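Local coordinates for calcium uptake protein 3, mitochondrial (PDB 6AGI) that senses mitochondrial calcium through its EF-hands and, as a disulfide-linked heterodimer with MICU1, regulates the mitochondrial calcium uniporter channel, at residues 78-83 and 241-246. Sequence-based numbering, arbitrary orientation.
Sequences LFRNLK and VLEIEF
Segments 78-83, on the short helix 78-81, and 241-246, on the long helix 227-250, lie closest at Arg80 and Ile244, whose CA atoms are still 9.4 Å apart, and it is the Arg80 side chain that spans the gap. Its guanidinium meets Glu243 end-on, with both terminal nitrogens directed at one oxygen. Arg80 NH2 lies 2.9 Å from Glu243 OE1 with a fairly straight N-H...O angle of 159°, while Arg80 NH1 makes the longer, more bent bond to the same Glu243 OE1 at 3.3 Å. OE1 sits close to the guanidinium plane, but the two flat groups stand almost perpendicular, 82° apart; NH2 comes to the oxygen from well above the carboxylate plane, NH1 from the same face but nearer the plane, on the anti side. Ile244 supplies the apolar part: its CG1 lies over one guanidinium face, offset toward the rim, and its CD1 lies beside the arginine chain, 4.0 Å from both Arg80 CG and Arg80 NE. That chain bends at chi3 (-105°) on its way to the guanidinium that meets Glu243 OE1. This is a surface contact, a salt bridge with aliphatic packing beside it, that joins the single helical turn 78-81 to helix 227-250, away from the calcium sites. The same arginine also reaches Glu240, one turn back from Ile244, by a salt bridge from NE, and the carbonyl of Ser76 by a hydrogen bond from NH2. With an alanine here, Glu243 and Glu240 would probably lose the cation they share, and the end of Ile244 its cover. Beyond the arginine, Ile244 also packs on Ile39 and Thr43 of helix 35-43.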
ATOM      1  N   LEU B  78     -18.638  -2.508 -22.403  1.00 16.54           N
ATOM      2  CA  LEU B  78     -18.102  -1.602 -23.401  1.00 31.46           C
ATOM      3  C   LEU B  78     -17.105  -2.317 -24.297  1.00 33.21           C
ATOM      4  O   LEU B  78     -17.225  -2.301 -25.532  1.00 37.92           O
ATOM      5  CB  LEU B  78     -17.464  -0.402 -22.689  1.00 28.95           C
ATOM      6  CG  LEU B  78     -16.709   0.625 -23.542  1.00 26.27           C
ATOM      7  CD1 LEU B  78     -17.649   1.420 -24.405  1.00 17.47           C
ATOM      8  CD2 LEU B  78     -15.850   1.558 -22.687  1.00 17.85           C
ATOM      9  N   PHE B  79     -16.118  -2.971 -23.679  1.00 34.88           N
ATOM     10  CA  PHE B  79     -15.051  -3.595 -24.453  1.00 24.85           C
ATOM     11  C   PHE B  79     -15.533  -4.821 -25.196  1.00 27.29           C
ATOM     12  O   PHE B  79     -15.022  -5.098 -26.278  1.00 24.22           O
ATOM     13  CB  PHE B  79     -13.865  -3.967 -23.561  1.00 14.29           C
ATOM     14  CG  PHE B  79     -12.997  -2.800 -23.199  1.00 16.71           C
ATOM     15  CD1 PHE B  79     -13.550  -1.621 -22.748  1.00 30.42           C
ATOM     16  CD2 PHE B  79     -11.624  -2.884 -23.325  1.00 16.44           C
ATOM     17  CE1 PHE B  79     -12.755  -0.556 -22.425  1.00 41.82           C
ATOM     18  CE2 PHE B  79     -10.819  -1.829 -22.996  1.00 22.33           C
ATOM     19  CZ  PHE B  79     -11.385  -0.660 -22.545  1.00 32.83           C
ATOM     20  N   ARG B  80     -16.539  -5.542 -24.688  1.00 32.34           N
ATOM     21  CA  ARG B  80     -16.981  -6.671 -25.490  1.00 18.71           C
ATOM     22  C   ARG B  80     -17.939  -6.281 -26.586  1.00 20.19           C
ATOM     23  O   ARG B  80     -17.992  -6.989 -27.593  1.00 32.05           O
ATOM     24  CB  ARG B  80     -17.698  -7.754 -24.677  1.00 22.98           C
ATOM     25  CG  ARG B  80     -16.941  -8.395 -23.570  1.00 29.31           C
ATOM     26  CD  ARG B  80     -17.853  -9.047 -22.567  1.00 18.34           C
ATOM     27  NE  ARG B  80     -17.959  -8.268 -21.349  1.00 19.04           N
ATOM     28  CZ  ARG B  80     -18.550  -8.701 -20.243  1.00 24.78           C
ATOM     29  NH1 ARG B  80     -19.094  -9.915 -20.213  1.00 18.33           N
ATOM     30  NH2 ARG B  80     -18.578  -7.917 -19.168  1.00 22.68           N
ATOM     31  N   ASN B  81     -18.620  -5.146 -26.471  1.00 20.19           N
ATOM     32  CA  ASN B  81     -19.471  -4.729 -27.573  1.00 21.76           C
ATOM     33  C   ASN B  81     -18.649  -4.103 -28.692  1.00 32.87           C
ATOM     34  O   ASN B  81     -18.979  -4.271 -29.873  1.00 28.61           O
ATOM     35  CB  ASN B  81     -20.579  -3.803 -27.066  1.00 21.98           C
ATOM     36  CG  ASN B  81     -21.522  -4.498 -26.073  1.00 34.86           C
ATOM     37  OD1 ASN B  81     -21.655  -5.733 -26.068  1.00 27.55           O
ATOM     38  ND2 ASN B  81     -22.210  -3.699 -25.255  1.00 21.81           N
ATOM     39  N   LEU B  82     -17.623  -3.327 -28.327  1.00 33.97           N
ATOM     40  CA  LEU B  82     -16.509  -2.967 -29.208  1.00 31.71           C
ATOM     41  C   LEU B  82     -15.598  -4.166 -29.369  1.00 56.75           C
ATOM     42  O   LEU B  82     -14.525  -4.236 -28.774  1.00 86.70           O
ATOM     43  CB  LEU B  82     -15.688  -1.852 -28.603  1.00 19.64           C
ATOM     44  CG  LEU B  82     -16.161  -0.447 -28.566  1.00 37.91           C
ATOM     45  CD1 LEU B  82     -15.022   0.367 -27.953  1.00 37.59           C
ATOM     46  CD2 LEU B  82     -16.381  -0.179 -29.984  1.00 21.62           C
ATOM     47  N   LYS B  83     -15.984  -5.116 -30.186  1.00 36.36           N
ATOM     48  CA  LYS B  83     -15.154  -6.311 -30.101  1.00 41.82           C
ATOM     49  C   LYS B  83     -13.808  -6.072 -30.766  1.00 47.97           C
ATOM     50  O   LYS B  83     -12.777  -6.003 -30.090  1.00 43.77           O
ATOM     51  CB  LYS B  83     -15.836  -7.532 -30.729  1.00 41.31           C
ATOM     52  CG  LYS B  83     -15.118  -8.840 -30.422  1.00 34.08           C
ATOM     53  CD  LYS B  83     -15.765 -10.028 -31.116  1.00 41.43           C
ATOM     54  CE  LYS B  83     -14.884 -11.281 -30.933  1.00 51.06           C
ATOM     55  NZ  LYS B  83     -15.184 -12.364 -31.940  1.00 59.28           N
ATOM     56  N   VAL B 241     -13.418  -7.127 -16.789  1.00 22.78           N
ATOM     57  CA  VAL B 241     -12.366  -8.138 -16.698  1.00 21.19           C
ATOM     58  C   VAL B 241     -12.739  -9.246 -15.711  1.00 26.51           C
ATOM     59  O   VAL B 241     -12.532 -10.445 -15.991  1.00 21.18           O
ATOM     60  CB  VAL B 241     -11.026  -7.466 -16.378  1.00 13.77           C
ATOM     61  CG1 VAL B 241      -9.983  -8.485 -16.172  1.00 17.91           C
ATOM     62  CG2 VAL B 241     -10.641  -6.605 -17.547  1.00 13.82           C
ATOM     63  N   LEU B 242     -13.308  -8.878 -14.556  1.00 13.91           N
ATOM     64  CA  LEU B 242     -13.728  -9.914 -13.612  1.00 14.45           C
ATOM     65  C   LEU B 242     -14.801 -10.823 -14.220  1.00 15.14           C
ATOM     66  O   LEU B 242     -14.714 -12.053 -14.121  1.00 16.04           O
ATOM     67  CB  LEU B 242     -14.229  -9.286 -12.315  1.00 26.54           C
ATOM     68  CG  LEU B 242     -13.167  -8.676 -11.386  1.00 28.42           C
ATOM     69  CD1 LEU B 242     -13.786  -8.237 -10.052  1.00 27.60           C
ATOM     70  CD2 LEU B 242     -11.982  -9.602 -11.173  1.00 29.15           C
ATOM     71  N   GLU B 243     -15.812 -10.235 -14.873  1.00 29.90           N
ATOM     72  CA  GLU B 243     -16.865 -11.027 -15.512  1.00 21.06           C
ATOM     73  C   GLU B 243     -16.290 -12.003 -16.531  1.00 27.23           C
ATOM     74  O   GLU B 243     -16.665 -13.181 -16.553  1.00 33.42           O
ATOM     75  CB  GLU B 243     -17.884 -10.123 -16.206  1.00 25.08           C
ATOM     76  CG  GLU B 243     -18.838  -9.387 -15.284  1.00 35.70           C
ATOM     77  CD  GLU B 243     -20.002  -8.798 -16.040  1.00 52.32           C
ATOM     78  OE1 GLU B 243     -20.208  -9.227 -17.201  1.00 60.70           O
ATOM     79  OE2 GLU B 243     -20.687  -7.903 -15.493  1.00 56.87           O
ATOM     80  N   ILE B 244     -15.381 -11.531 -17.391  1.00 22.56           N
ATOM     81  CA  ILE B 244     -14.849 -12.413 -18.421  1.00 17.11           C
ATOM     82  C   ILE B 244     -14.079 -13.565 -17.789  1.00 21.35           C
ATOM     83  O   ILE B 244     -14.182 -14.710 -18.246  1.00 19.05           O
ATOM     84  CB  ILE B 244     -13.997 -11.624 -19.427  1.00 16.86           C
ATOM     85  CG1 ILE B 244     -14.908 -10.748 -20.280  1.00 16.65           C
ATOM     86  CG2 ILE B 244     -13.189 -12.560 -20.320  1.00 17.98           C
ATOM     87  CD1 ILE B 244     -14.226  -9.511 -20.881  1.00 16.18           C
ATOM     88  N   GLU B 245     -13.312 -13.307 -16.721  1.00 17.42           N
ATOM     89  CA  GLU B 245     -12.601 -14.444 -16.123  1.00 22.86           C
ATOM     90  C   GLU B 245     -13.586 -15.438 -15.510  1.00 19.27           C
ATOM     91  O   GLU B 245     -13.578 -16.641 -15.841  1.00 20.64           O
ATOM     92  CB  GLU B 245     -11.614 -13.951 -15.063  1.00 37.26           C
ATOM     93  CG  GLU B 245     -10.127 -13.824 -15.495  1.00 63.87           C
ATOM     94  CD  GLU B 245      -9.401 -15.178 -15.640  1.00 83.97           C
ATOM     95  OE1 GLU B 245      -9.248 -15.884 -14.609  1.00 87.19           O
ATOM     96  OE2 GLU B 245      -8.990 -15.538 -16.777  1.00 87.52           O
ATOM     97  N   PHE B 246     -14.499 -14.928 -14.674  1.00 26.26           N
ATOM     98  CA  PHE B 246     -15.478 -15.781 -14.007  1.00 32.18           C
ATOM     99  C   PHE B 246     -16.226 -16.636 -15.018  1.00 32.49           C
ATOM    100  O   PHE B 246     -16.184 -17.876 -14.959  1.00 22.16           O
ATOM    101  CB  PHE B 246     -16.453 -14.918 -13.186  1.00 26.25           C
ATOM    102  CG  PHE B 246     -17.421 -15.723 -12.365  1.00 27.32           C
ATOM    103  CD1 PHE B 246     -17.060 -16.222 -11.125  1.00 37.80           C
ATOM    104  CD2 PHE B 246     -18.688 -15.998 -12.839  1.00 34.32           C
ATOM    105  CE1 PHE B 246     -17.944 -17.005 -10.366  1.00 30.54           C
ATOM    106  CE2 PHE B 246     -19.577 -16.763 -12.086  1.00 45.25           C
ATOM    107  CZ  PHE B 246     -19.201 -17.274 -10.847  1.00 40.13           C
TER